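Local coordinates for protein pyrethroid hydrolase (Sphingobium faniae, PDB 5Y5R) that hydrolyses pyrethroid pesticides, splitting cypermethrin and both permethrin isomers at the ester bond into an alcohol and a cyclopropanecarboxylic acid, at residues Y19-P24 with S235-L240; L195-L200 with A241-D246; L129-P134 with R152-G157. One frame throughout, in Å; residues are numbered along the deposited sequence.

Contact 1. Residues Y19-P24 with S235-L240; sequences YDAVVP and SMPERL. With SO4 (sulfate ion), chain H.
Pro237 meets Ala21 and Val22 where the start of helix 237-249 lies against the turn leading into helix 23-28. Along 235-240, Ser235 ends the short helix 232-235, and its OG is hydrogen-bonded to Asp158 OD1. Met236, a selenomethionine, is the N-cap of the next helix. Its CB points away from 19-24, and its CE lies over one face of the Arg239 guanidinium, offset toward the rim. Pro237 follows in the first turn. Its CB is 3.8 Å from Ala21 CB and 3.9 Å from Val22 CG2, so one ring carbon packs on two neighbouring residues. Val22 CG1 is anti to the backbone N (chi1 -177°). This leaves CG2 as the branch that reaches the proline. Glu238 and Arg239 turn to a sulfate instead, probably from the crystallisation liquor. Glu238 N donates to sulfate O1 at 3.1 Å. Arg239 N reaches sulfate O2 at 2.8 Å, and Arg239 NE reaches the same oxygen at 2.9 Å. Arg239 NH2 donates to sulfate O3 at 2.8 Å, with the N-H...O angle at 157°. The bend at chi3 (-84°) folds the guanidinium back so that it and the backbone grip one anion. Leu240 closes the segment on the buried side, its CD2 4.4 Å from Val22 CG2. Tyr233 touches both Val22 and Leu240. No hydrogen bond joins the two segments. Backbone N-H groups gathered on an anion are typical of a helix N-terminus, here that of the last helix of an alpha/beta hydrolase fold.

Contact 2. Residues L195-L200 with A241-D246; sequences LYIEAL and AEAIAD
Ile197 packs on Ala243 and Ile244 in a buried, wholly apolar strand-to-helix contact. It lies between strand 194-199 of the central parallel sheet and helix 237-249, which covers one side of that sheet. The contact is small, with 101 Å² buried in total and no hydrogen bond between the segments. Its closest CA pair, Ile197 and Ala243, is 8.6 Å apart, so side chains alone bridge the gap. Ile197 does most of the bridging. Its CG1 branch is extended, with chi2 at -173°, and carries CD1 out from the strand to the helix. There CD1 meets two successive residues: Ala243 CB at 4.4 Å and Ile244 CG1 at 4.4 Å. Ala243 points at the strand with a single methyl, which lets the helix backbone lie near the isoleucine. The CB of Ile244 points along the flank, and its CG1 methylene does the touching. Both approaches are loose van der Waals contacts. Leu195, two residues earlier, faces the same way and gives up a little surface to the helix. Tyr196 and Glu198 face the other side of the sheet, where helix 207-216 lies. Tyr196 touches Met213 there, and Glu198 OE2 forms a salt bridge with Arg211 NE. Strand 194-199 runs between strands 95-101 and 222-226, bonded through its backbone to both. Ile197 also touches Ile99 and Leu101 on the first and Val224 and Leu226 on the second. Ile244 rests on Ile99 too, so helix 237-249 spans more than one strand.

Contact 3. Residues L129-P134 with R152-G157; sequences LDLIQP and REVFMG. With 8NL ((2-methyl-3-phenyl-phenyl)methyl (1~{S})-3-[(~{E})-2-chloranyl-3,3,3-tris(fluoranyl)prop-1-enyl]-2,2-dimethyl-cyclopropane-1-carboxylate), chain G.
Leu131 and Val154 are the nearest backbone pair here, with their CA atoms 9.2 Å apart, and the two segments meet through side chains alone. Segment 129-134 changes from the end of helix 126-131 to strand 132-135, with Ile132 the first residue beyond helical geometry. Segment 152-157 is the last turn of helix 148-155 and the residues after it. Leu131 and Val154 reach toward each other tip to tip. Leu131 CD1 is 3.9 Å from Val154 CG2 and lies close to both methyls of the valine. The same CD1 is 3.9 Å from Phe155 CE2, as leucine and phenylalanine run past each other in opposite directions. Ile132 crosses the ring's far end, with CG1 4.0 Å from Phe155 CZ. Phe155 CG lies anti to the carbonyl carbon (chi1 -69°), which sends the ring toward the leucine and isoleucine. One face of the ring takes the bound pyrethroid, whose C12 sits 3.7 Å above the plane, offset toward the rim. Phe155 CB also touches 8NL C5 at 3.6 Å. At the ligand's acid end, Ile132 CG1 is 3.8 Å from 8NL F2, and Leu129 CD2 is 3.9 Å from 8NL CL. With an alanine at Phe155, Leu131 CD1 and Ile132 CG1 are likely to be left without their aromatic partner, and the ligand's aryl groups would probably lose the ring face they lie on. Outside the segments, Ser78 OG, His230 NE2 and Ala12 N hydrogen-bond the ligand. His230 probably belongs to the charge relay, and its side chain lies close to that of Phe155. Leu129, Ile132 and Phe155 form an apolar wall of the substrate pocket, backed by Leu131 and Val154, in the lid region inserted into the alpha/beta hydrolase fold.

In the fold
Contacts 1 and 2 share helix 237-249 and touch each other. Leu240 CD1 lies 3.9 Å from Ile197 CD1, and Val22 CG1 lies 4.0 Å from Ala241 CB. Contact 2 is buried and apolar against the central sheet. Contact 1 is partly buried: its apolar side continues toward that core, while its helix start binds a sulfate. Contact 3 stands apart, its centre about 22 Å from contact 1's and about 24 Å from contact 2's. It too is buried and apolar, but joins helix 148-155 to the end of helix 126-131 and the start of strand 132-135, and borders the ligand. Contacts 1 and 2 pack helix 237-249 on 19-24 and the central sheet, and contact 3 lines the substrate pocket.

Contact 1. Residues Y19-P24 with S235-L240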
loop_
_atom_site.group_PDB
_atom_site.type_symbol
_atom_site.label_atom_id
_atom_site.label_comp_id
_atom_site.label_asym_id
_atom_site.label_seq_id
_atom_site.Cartn_x
_atom_site.Cartn_y
_atom_site.Cartn_z
ATOM N N TYR A 19 -9.804 -4.504 2.463
ATOM C CA TYR A 19 -10.424 -3.182 2.562
ATOM C C TYR A 19 -11.944 -3.224 2.733
ATOM O O TYR A 19 -12.589 -2.163 2.678
ATOM C CB TYR A 19 -10.066 -2.373 1.309
ATOM C CG TYR A 19 -8.612 -1.900 1.281
ATOM C CD1 TYR A 19 -8.186 -0.821 2.083
ATOM C CD2 TYR A 19 -7.678 -2.506 0.469
ATOM C CE1 TYR A 19 -6.827 -0.381 2.071
ATOM C CE2 TYR A 19 -6.363 -2.069 0.438
ATOM C CZ TYR A 19 -5.939 -1.022 1.237
ATOM O OH TYR A 19 -4.608 -0.638 1.188
ATOM N N ASP A 20 -12.519 -4.412 2.983
ATOM C CA ASP A 20 -13.969 -4.572 3.004
ATOM C C ASP A 20 -14.655 -3.653 4.012
ATOM O O ASP A 20 -15.811 -3.269 3.808
ATOM C CB ASP A 20 -14.330 -6.026 3.310
ATOM C CG ASP A 20 -14.279 -6.898 2.094
ATOM O OD1 ASP A 20 -14.062 -6.370 0.971
ATOM O OD2 ASP A 20 -14.477 -8.123 2.255
ATOM N N ALA A 21 -13.970 -3.246 5.080
ATOM C CA ALA A 21 -14.660 -2.368 6.019
ATOM C C ALA A 21 -14.672 -0.915 5.557
ATOM O O ALA A 21 -15.538 -0.143 5.974
ATOM C CB ALA A 21 -14.003 -2.463 7.395
ATOM N N VAL A 22 -13.790 -0.557 4.638
ATOM C CA VAL A 22 -13.641 0.811 4.191
ATOM C C VAL A 22 -14.457 1.115 2.938
ATOM O O VAL A 22 -14.941 2.237 2.773
ATOM C CB VAL A 22 -12.129 1.059 3.982
ATOM C CG1 VAL A 22 -11.860 2.465 3.581
ATOM C CG2 VAL A 22 -11.406 0.796 5.289
ATOM N N VAL A 23 -14.635 0.140 2.051
ATOM C CA VAL A 23 -15.232 0.412 0.747
ATOM C C VAL A 23 -16.623 1.051 0.841
ATOM O O VAL A 23 -16.828 2.144 0.284
ATOM C CB VAL A 23 -15.256 -0.872 -0.089
ATOM C CG1 VAL A 23 -16.169 -0.693 -1.281
ATOM C CG2 VAL A 23 -13.823 -1.211 -0.520
ATOM N N PRO A 24 -17.593 0.446 1.536
ATOM C CA PRO A 24 -18.914 1.084 1.621
ATOM C C PRO A 24 -18.888 2.465 2.254
ATOM O O PRO A 24 -19.705 3.316 1.866
ATOM C CB PRO A 24 -19.726 0.089 2.461
ATOM C CG PRO A 24 -18.693 -0.690 3.242
ATOM C CD PRO A 24 -17.565 -0.826 2.292
ATOM N N SER A 235 -8.916 -1.625 12.212
ATOM C CA SER A 235 -9.271 -1.140 13.544
ATOM C C SER A 235 -10.031 0.177 13.547
ATOM O O SER A 235 -10.790 0.403 14.488
ATOM C CB SER A 235 -8.038 -1.005 14.439
ATOM O OG SER A 235 -7.081 -0.216 13.809
HETATM N N MSE A 236 -9.857 1.050 12.551
HETATM C CA MSE A 236 -10.670 2.283 12.515
HETATM C C MSE A 236 -11.070 2.690 11.101
HETATM O O MSE A 236 -10.690 3.758 10.611
HETATM C CB MSE A 236 -9.903 3.423 13.192
HETATM C CG MSE A 236 -8.431 3.394 12.833
HETATM SE SE MSE A 236 -7.358 4.636 13.939
HETATM C CE MSE A 236 -7.169 3.680 15.571
ATOM N N PRO A 237 -11.858 1.839 10.450
ATOM C CA PRO A 237 -12.285 2.146 9.076
ATOM C C PRO A 237 -12.971 3.490 8.941
ATOM O O PRO A 237 -12.798 4.154 7.914
ATOM C CB PRO A 237 -13.269 1.005 8.748
ATOM C CG PRO A 237 -13.742 0.530 10.082
ATOM C CD PRO A 237 -12.544 0.658 11.000
ATOM N N GLU A 238 -13.758 3.890 9.945
ATOM C CA GLU A 238 -14.502 5.155 9.897
ATOM C C GLU A 238 -13.556 6.353 9.863
ATOM O O GLU A 238 -13.657 7.217 8.983
ATOM C CB GLU A 238 -15.413 5.240 11.116
ATOM C CG GLU A 238 -16.644 4.329 11.133
ATOM C CD GLU A 238 -17.799 4.873 10.312
ATOM O OE1 GLU A 238 -17.608 5.889 9.602
ATOM O OE2 GLU A 238 -18.912 4.294 10.390
ATOM N N ARG A 239 -12.607 6.403 10.810
ATOM C CA ARG A 239 -11.644 7.495 10.845
ATOM C C ARG A 239 -10.766 7.474 9.608
ATOM O O ARG A 239 -10.409 8.530 9.064
ATOM C CB ARG A 239 -10.765 7.400 12.097
ATOM C CG ARG A 239 -11.487 7.820 13.386
ATOM C CD ARG A 239 -10.759 7.473 14.684
ATOM N NE ARG A 239 -11.044 6.095 15.105
ATOM C CZ ARG A 239 -10.600 5.517 16.231
ATOM N NH1 ARG A 239 -9.868 6.194 17.109
ATOM N NH2 ARG A 239 -10.908 4.245 16.492
ATOM N N LEU A 240 -10.418 6.272 9.150
ATOM C CA LEU A 240 -9.556 6.127 7.991
ATOM C C LEU A 240 -10.258 6.570 6.733
ATOM O O LEU A 240 -9.708 7.357 5.960
ATOM C CB LEU A 240 -9.095 4.669 7.861
ATOM C CG LEU A 240 -8.250 4.388 6.627
ATOM C CD1 LEU A 240 -7.042 5.344 6.605
ATOM C CD2 LEU A 240 -7.795 2.918 6.572
HETATM S S SO4 H . -13.716 3.892 13.839
HETATM O O1 SO4 H . -14.063 2.896 12.831
HETATM O O2 SO4 H . -12.904 4.941 13.202
HETATM O O3 SO4 H . -13.037 3.215 14.932
HETATM O O4 SO4 H . -14.933 4.519 14.377
#

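Contact 2. Residues L195-L200 with A241-D246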
loop_
_atom_site.group_PDB
_atom_site.type_symbol
_atom_site.label_atom_id
_atom_site.label_comp_id
_atom_site.label_asym_id
_atom_site.label_seq_id
_atom_site.Cartn_x
_atom_site.Cartn_y
_atom_site.Cartn_z
ATOM N N LEU A 195 -0.270 12.462 0.200
ATOM C CA LEU A 195 -0.632 12.381 1.609
ATOM C C LEU A 195 -0.074 11.093 2.197
ATOM O O LEU A 195 -0.230 10.013 1.601
ATOM C CB LEU A 195 -2.156 12.459 1.781
ATOM C CG LEU A 195 -2.766 12.034 3.109
ATOM C CD1 LEU A 195 -2.314 12.992 4.191
ATOM C CD2 LEU A 195 -4.292 12.048 2.980
ATOM N N TYR A 196 0.585 11.212 3.352
ATOM C CA TYR A 196 1.019 10.074 4.147
ATOM C C TYR A 196 0.131 9.960 5.382
ATOM O O TYR A 196 0.053 10.890 6.183
ATOM C CB TYR A 196 2.485 10.208 4.576
ATOM C CG TYR A 196 3.128 8.871 4.915
ATOM C CD1 TYR A 196 2.959 8.281 6.154
ATOM C CD2 TYR A 196 3.874 8.193 3.969
ATOM C CE1 TYR A 196 3.549 7.045 6.445
ATOM C CE2 TYR A 196 4.455 6.971 4.248
ATOM C CZ TYR A 196 4.292 6.400 5.472
ATOM O OH TYR A 196 4.878 5.175 5.699
ATOM N N ILE A 197 -0.518 8.816 5.546
ATOM C CA ILE A 197 -1.269 8.508 6.762
ATOM C C ILE A 197 -0.403 7.577 7.583
ATOM O O ILE A 197 -0.223 6.412 7.207
ATOM C CB ILE A 197 -2.634 7.865 6.461
ATOM C CG1 ILE A 197 -3.455 8.746 5.520
ATOM C CG2 ILE A 197 -3.390 7.595 7.768
ATOM C CD1 ILE A 197 -4.880 8.265 5.318
ATOM N N GLU A 198 0.159 8.100 8.679
ATOM C CA GLU A 198 0.991 7.317 9.572
ATOM C C GLU A 198 0.099 6.491 10.475
ATOM O O GLU A 198 -0.956 6.952 10.921
ATOM C CB GLU A 198 1.871 8.197 10.484
ATOM C CG GLU A 198 2.601 9.353 9.881
ATOM C CD GLU A 198 3.273 10.232 10.966
ATOM O OE1 GLU A 198 2.648 10.512 12.013
ATOM O OE2 GLU A 198 4.425 10.636 10.778
ATOM N N ALA A 199 0.563 5.293 10.788
ATOM C CA ALA A 199 0.009 4.436 11.834
ATOM C C ALA A 199 0.988 4.508 13.004
ATOM O O ALA A 199 2.092 3.959 12.914
ATOM C CB ALA A 199 -0.169 3.010 11.320
ATOM N N LEU A 200 0.619 5.257 14.061
ATOM C CA LEU A 200 1.569 5.598 15.121
ATOM C C LEU A 200 2.150 4.377 15.840
ATOM O O LEU A 200 3.309 4.416 16.284
ATOM C CB LEU A 200 0.915 6.528 16.126
ATOM C CG LEU A 200 0.562 7.873 15.485
ATOM C CD1 LEU A 200 -0.296 8.743 16.413
ATOM C CD2 LEU A 200 1.845 8.589 15.109
ATOM N N ALA A 241 -11.493 6.090 6.525
ATOM C CA ALA A 241 -12.248 6.480 5.344
ATOM C C ALA A 241 -12.559 7.975 5.348
ATOM O O ALA A 241 -12.604 8.606 4.283
ATOM C CB ALA A 241 -13.539 5.644 5.232
ATOM N N GLU A 242 -12.807 8.549 6.532
ATOM C CA GLU A 242 -13.030 9.994 6.647
ATOM C C GLU A 242 -11.839 10.785 6.108
ATOM O O GLU A 242 -11.999 11.739 5.334
ATOM C CB GLU A 242 -13.288 10.372 8.105
ATOM C CG GLU A 242 -13.473 11.878 8.317
ATOM C CD GLU A 242 -13.782 12.239 9.770
ATOM O OE1 GLU A 242 -13.615 11.367 10.651
ATOM O OE2 GLU A 242 -14.158 13.403 10.038
ATOM N N ALA A 243 -10.630 10.429 6.547
ATOM C CA ALA A 243 -9.451 11.149 6.085
ATOM C C ALA A 243 -9.240 10.936 4.594
ATOM O O ALA A 243 -8.839 11.860 3.888
ATOM C CB ALA A 243 -8.226 10.708 6.876
ATOM N N ILE A 244 -9.507 9.724 4.087
ATOM C CA ILE A 244 -9.356 9.500 2.645
ATOM C C ILE A 244 -10.329 10.371 1.851
ATOM O O ILE A 244 -9.962 10.960 0.826
ATOM C CB ILE A 244 -9.527 8.010 2.285
ATOM C CG1 ILE A 244 -8.436 7.157 2.930
ATOM C CG2 ILE A 244 -9.518 7.821 0.791
ATOM C CD1 ILE A 244 -8.820 5.651 3.063
ATOM N N ALA A 245 -11.586 10.435 2.292
ATOM C CA ALA A 245 -12.601 11.188 1.548
ATOM C C ALA A 245 -12.334 12.703 1.596
ATOM O O ALA A 245 -12.502 13.404 0.581
ATOM C CB ALA A 245 -13.993 10.815 2.063
ATOM N N ASP A 246 -11.890 13.226 2.747
ATOM C CA ASP A 246 -11.518 14.646 2.824
ATOM C C ASP A 246 -10.389 14.979 1.853
ATOM O O ASP A 246 -10.351 16.078 1.295
ATOM C CB ASP A 246 -11.127 15.020 4.249
ATOM C CG ASP A 246 -12.269 14.845 5.207
ATOM O OD1 ASP A 246 -13.404 14.724 4.703
ATOM O OD2 ASP A 246 -12.054 14.794 6.440
#

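Contact 3. Residues L129-P134 with R152-G157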
loop_
_atom_site.group_PDB
_atom_site.type_symbol
_atom_site.label_atom_id
_atom_site.label_comp_id
_atom_site.label_asym_id
_atom_site.label_seq_id
_atom_site.Cartn_x
_atom_site.Cartn_y
_atom_site.Cartn_z
ATOM N N LEU A 129 11.123 -9.011 8.321
ATOM C CA LEU A 129 12.124 -9.923 7.770
ATOM C C LEU A 129 12.268 -11.174 8.624
ATOM O O LEU A 129 12.663 -12.234 8.113
ATOM C CB LEU A 129 13.489 -9.242 7.614
ATOM C CG LEU A 129 13.576 -8.013 6.719
ATOM C CD1 LEU A 129 14.987 -7.441 6.729
ATOM C CD2 LEU A 129 13.156 -8.348 5.308
ATOM N N ASP A 130 11.951 -11.074 9.918
ATOM C CA ASP A 130 12.007 -12.234 10.805
ATOM C C ASP A 130 10.920 -13.252 10.465
ATOM O O ASP A 130 11.174 -14.461 10.441
ATOM C CB ASP A 130 11.808 -11.758 12.250
ATOM C CG ASP A 130 11.798 -12.897 13.263
ATOM O OD1 ASP A 130 12.832 -13.560 13.395
ATOM O OD2 ASP A 130 10.780 -13.160 13.924
ATOM N N LEU A 131 9.713 -12.771 10.157
ATOM C CA LEU A 131 8.516 -13.599 10.051
ATOM C C LEU A 131 8.127 -13.948 8.631
ATOM O O LEU A 131 7.278 -14.823 8.441
ATOM C CB LEU A 131 7.326 -12.888 10.715
ATOM C CG LEU A 131 7.410 -12.769 12.235
ATOM C CD1 LEU A 131 6.467 -11.717 12.750
ATOM C CD2 LEU A 131 7.137 -14.111 12.911
ATOM N N ILE A 132 8.671 -13.237 7.655
ATOM C CA ILE A 132 8.427 -13.451 6.240
ATOM C C ILE A 132 9.743 -13.902 5.639
ATOM O O ILE A 132 10.743 -13.174 5.711
ATOM C CB ILE A 132 7.926 -12.173 5.558
ATOM C CG1 ILE A 132 6.674 -11.627 6.267
ATOM C CG2 ILE A 132 7.726 -12.412 4.084
ATOM C CD1 ILE A 132 5.426 -12.475 6.128
ATOM N N GLN A 133 9.750 -15.084 5.040
ATOM C CA GLN A 133 10.980 -15.724 4.611
ATOM C C GLN A 133 11.022 -15.960 3.106
ATOM O O GLN A 133 9.985 -15.949 2.436
ATOM C CB GLN A 133 11.184 -17.038 5.372
ATOM C CG GLN A 133 11.118 -16.844 6.874
ATOM C CD GLN A 133 11.086 -18.163 7.621
ATOM O OE1 GLN A 133 10.486 -19.143 7.161
ATOM N NE2 GLN A 133 11.723 -18.194 8.791
ATOM N N PRO A 134 12.218 -16.052 2.527
ATOM C CA PRO A 134 12.326 -16.281 1.080
ATOM C C PRO A 134 11.971 -17.717 0.688
ATOM O O PRO A 134 12.157 -18.650 1.471
ATOM C CB PRO A 134 13.805 -16.001 0.788
ATOM C CG PRO A 134 14.312 -15.209 2.029
ATOM C CD PRO A 134 13.528 -15.786 3.153
ATOM N N ARG A 152 0.004 -13.128 14.024
ATOM C CA ARG A 152 -1.226 -12.390 14.304
ATOM C C ARG A 152 -0.940 -11.115 15.082
ATOM O O ARG A 152 -1.386 -10.019 14.697
ATOM C CB ARG A 152 -2.199 -13.241 15.117
ATOM C CG ARG A 152 -3.568 -12.541 15.307
ATOM C CD ARG A 152 -4.313 -13.081 16.508
ATOM N NE ARG A 152 -3.683 -12.816 17.811
ATOM C CZ ARG A 152 -3.832 -11.675 18.499
ATOM N NH1 ARG A 152 -4.596 -10.702 18.014
ATOM N NH2 ARG A 152 -3.268 -11.521 19.689
ATOM N N GLU A 153 -0.204 -11.241 16.190
ATOM C CA GLU A 153 -0.026 -10.075 17.044
ATOM C C GLU A 153 0.815 -9.006 16.377
ATOM O O GLU A 153 0.720 -7.841 16.779
ATOM C CB GLU A 153 0.589 -10.420 18.394
ATOM C CG GLU A 153 1.904 -11.088 18.350
ATOM C CD GLU A 153 2.275 -11.706 19.680
ATOM O OE1 GLU A 153 1.400 -11.903 20.554
ATOM O OE2 GLU A 153 3.467 -11.952 19.876
ATOM N N VAL A 154 1.662 -9.377 15.414
ATOM C CA VAL A 154 2.526 -8.423 14.701
ATOM C C VAL A 154 1.793 -7.753 13.541
ATOM O O VAL A 154 1.816 -6.522 13.400
ATOM C CB VAL A 154 3.816 -9.121 14.226
ATOM C CG1 VAL A 154 4.575 -8.292 13.283
ATOM C CG2 VAL A 154 4.707 -9.457 15.416
ATOM N N PHE A 155 1.200 -8.551 12.649
ATOM C CA PHE A 155 0.562 -8.034 11.448
ATOM C C PHE A 155 -0.945 -7.817 11.551
ATOM O O PHE A 155 -1.459 -6.979 10.815
ATOM C CB PHE A 155 0.803 -8.984 10.280
ATOM C CG PHE A 155 2.222 -9.037 9.808
ATOM C CD1 PHE A 155 2.684 -8.123 8.880
ATOM C CD2 PHE A 155 3.092 -10.034 10.273
ATOM C CE1 PHE A 155 3.970 -8.196 8.397
ATOM C CE2 PHE A 155 4.409 -10.092 9.815
ATOM C CZ PHE A 155 4.838 -9.169 8.864
HETATM N N MSE A 156 -1.672 -8.611 12.346
HETATM C CA MSE A 156 -3.166 -8.620 12.366
HETATM C C MSE A 156 -3.740 -8.227 13.732
HETATM O O MSE A 156 -4.869 -8.590 14.097
HETATM C CB MSE A 156 -3.723 -10.007 12.008
HETATM C CG MSE A 156 -3.300 -10.605 10.653
HETATM SE SE MSE A 156 -3.377 -12.593 10.660
HETATM C CE MSE A 156 -1.414 -12.941 10.753
ATOM N N GLY A 157 -2.937 -7.520 14.519
ATOM C CA GLY A 157 -3.378 -7.070 15.822
ATOM C C GLY A 157 -4.541 -6.099 15.773
ATOM O O GLY A 157 -5.224 -5.922 16.784
HETATM C C 8NL G . 2.098 -9.537 5.180
HETATM C C8 8NL G . -0.601 -12.311 6.396
HETATM C C9 8NL G . -0.474 -13.689 6.545
HETATM C C10 8NL G . 0.610 -14.222 7.229
HETATM C C11 8NL G . 1.536 -13.320 7.747
HETATM C C12 8NL G . 1.390 -11.942 7.588
HETATM C C13 8NL G . 1.275 -6.621 4.897
HETATM O O 8NL G . 2.665 -6.356 5.206
HETATM CL CL 8NL G . 9.810 -6.381 5.111
HETATM C C21 8NL G . 8.113 -6.302 4.633
HETATM C C22 8NL G . 7.430 -7.598 4.266
HETATM F F2 8NL G . 6.618 -7.927 5.256
HETATM F F1 8NL G . 6.758 -7.530 3.133
HETATM F F 8NL G . 8.368 -8.511 4.130
HETATM C C20 8NL G . 7.472 -5.132 4.655
HETATM C C16 8NL G . 6.027 -5.016 4.222
HETATM C C17 8NL G . 5.552 -3.648 4.700
HETATM C C18 8NL G . 5.667 -3.094 3.287
HETATM C C19 8NL G . 6.495 -2.991 5.721
HETATM C C15 8NL G . 4.837 -4.945 5.175
HETATM C C14 8NL G . 3.572 -5.432 4.463
HETATM O O1 8NL G . 3.357 -5.115 3.292
HETATM C C2 8NL G . 0.526 -7.677 5.725
HETATM C C3 8NL G . -0.630 -7.239 6.359
HETATM C C4 8NL G . -1.413 -8.086 7.142
HETATM C C5 8NL G . -1.068 -9.428 7.274
HETATM C C6 8NL G . 0.078 -9.926 6.665
HETATM C C1 8NL G . 0.871 -9.045 5.875
HETATM C C7 8NL G . 0.324 -11.408 6.891
#